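Ps01740 (Pseudomonas sp. UW4, PDB 5UIF) is a tautomerase-superfamily homologue of cis-3-chloroacrylic acid dehalogenase and probably acts as a dehalogenase or tautomerase on small unsaturated acids. Local coordinates at residues A74-H77 with A78-A82. Sequence-based numbering, arbitrary orientation.
Sequences ATRH and AILRA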
# COMPACT_ATOMS: atom_id res chain seq x y z
N ALA A 74 5.89 -14.40 -18.47
CA ALA A 74 5.64 -13.69 -19.73
C ALA A 74 4.35 -12.89 -19.65
O ALA A 74 4.25 -11.80 -20.22
CB ALA A 74 5.58 -14.68 -20.88
N THR A 75 3.37 -13.42 -18.93
CA THR A 75 2.10 -12.74 -18.73
C THR A 75 2.28 -11.47 -17.90
O THR A 75 1.76 -10.41 -18.23
CB THR A 75 1.07 -13.66 -18.04
OG1 THR A 75 0.77 -14.77 -18.90
CG2 THR A 75 -0.22 -12.90 -17.74
N ARG A 76 3.04 -11.59 -16.81
CA ARG A 76 3.30 -10.47 -15.92
C ARG A 76 4.05 -9.35 -16.64
O ARG A 76 3.67 -8.18 -16.56
CB ARG A 76 4.10 -10.92 -14.70
CG ARG A 76 4.34 -9.83 -13.67
CD ARG A 76 5.43 -10.23 -12.70
NE ARG A 76 5.38 -11.65 -12.37
CZ ARG A 76 4.62 -12.17 -11.41
NH1 ARG A 76 4.64 -13.48 -11.19
NH2 ARG A 76 3.85 -11.39 -10.67
N HIS A 77 5.13 -9.72 -17.34
CA HIS A 77 5.95 -8.77 -18.08
C HIS A 77 5.12 -8.01 -19.11
O HIS A 77 5.32 -6.81 -19.31
CB HIS A 77 7.10 -9.49 -18.77
CG HIS A 77 7.91 -8.61 -19.67
ND1 HIS A 77 8.89 -7.76 -19.20
CD2 HIS A 77 7.89 -8.45 -21.02
CE1 HIS A 77 9.43 -7.11 -20.22
NE2 HIS A 77 8.84 -7.51 -21.33
N ALA A 78 4.19 -8.71 -19.75
CA ALA A 78 3.32 -8.09 -20.74
C ALA A 78 2.43 -7.04 -20.09
O ALA A 78 2.15 -6.00 -20.68
CB ALA A 78 2.47 -9.15 -21.43
N ILE A 79 2.00 -7.31 -18.87
CA ILE A 79 1.19 -6.36 -18.11
C ILE A 79 2.03 -5.16 -17.70
O ILE A 79 1.60 -4.01 -17.83
CB ILE A 79 0.57 -7.01 -16.86
CG1 ILE A 79 -0.32 -8.19 -17.25
CG2 ILE A 79 -0.23 -5.99 -16.06
CD1 ILE A 79 -0.92 -8.92 -16.08
N LEU A 80 3.24 -5.43 -17.20
CA LEU A 80 4.17 -4.39 -16.79
C LEU A 80 4.48 -3.42 -17.93
O LEU A 80 4.39 -2.20 -17.76
CB LEU A 80 5.48 -5.00 -16.29
CG LEU A 80 5.49 -5.60 -14.88
CD1 LEU A 80 6.77 -6.39 -14.65
CD2 LEU A 80 5.36 -4.50 -13.84
N ARG A 81 4.83 -3.97 -19.08
CA ARG A 81 5.21 -3.18 -20.25
C ARG A 81 4.08 -2.30 -20.76
O ARG A 81 4.28 -1.11 -21.01
CB ARG A 81 5.68 -4.11 -21.38
CG ARG A 81 7.16 -4.02 -21.67
CD ARG A 81 7.52 -2.66 -22.24
NE ARG A 81 8.95 -2.40 -22.17
CZ ARG A 81 9.50 -1.54 -21.31
NH1 ARG A 81 8.74 -0.86 -20.47
NH2 ARG A 81 10.82 -1.37 -21.31
N ALA A 82 2.90 -2.89 -20.91
CA ALA A 82 1.75 -2.19 -21.47
C ALA A 82 1.32 -1.01 -20.60
O ALA A 82 1.07 0.08 -21.11
CB ALA A 82 0.59 -3.16 -21.66
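Ala74 to Ala82 form just over two turns near the start of helix 73-91, where the amides of Ala78, Ile79, Leu80 and Arg81 each donate to the carbonyl four residues earlier. Leu80 N to Arg76 O and Arg81 N to His77 O, both 2.9 Å, are nearer to straight than the two bonds before them. One turn apart, His77 and Arg81 run side by side in the same direction, and both pack against Met111 of a second subunit. The imidazole swings toward Arg81 because CG stands anti to the backbone N (chi1 174°), and NE2 comes 3.9 Å from the Arg81 CG methylene. The Arg81 chain bends at its CB-CG bond, and ring and guanidinium planes are 58° apart without stacking. Thr75 and Ile79 meet loosely through methyls, CG2 to CD1 at 4.4 Å, while Ile79 CG1 lies beside the Thr75 carbonyl oxygen. Arg76 CG and Leu80 CD1 are a similar, equally loose 4.3 Å apart. The Arg76 guanidinium is gripped by a salt bridge to Asp104 and hydrogen bonds to Val102 O and Gln73, and makes a cation-pi contact with Trp109 of the second subunit. Strand 61-68, this helix and strand 98-105 form a beta-alpha-beta unit, the building block of the tautomerase superfamily fold; Ile79 and Leu80 pack on Val102, Leu80 also on Val100, and Ala78, Ile79 and Ala82 meet helix 14-32.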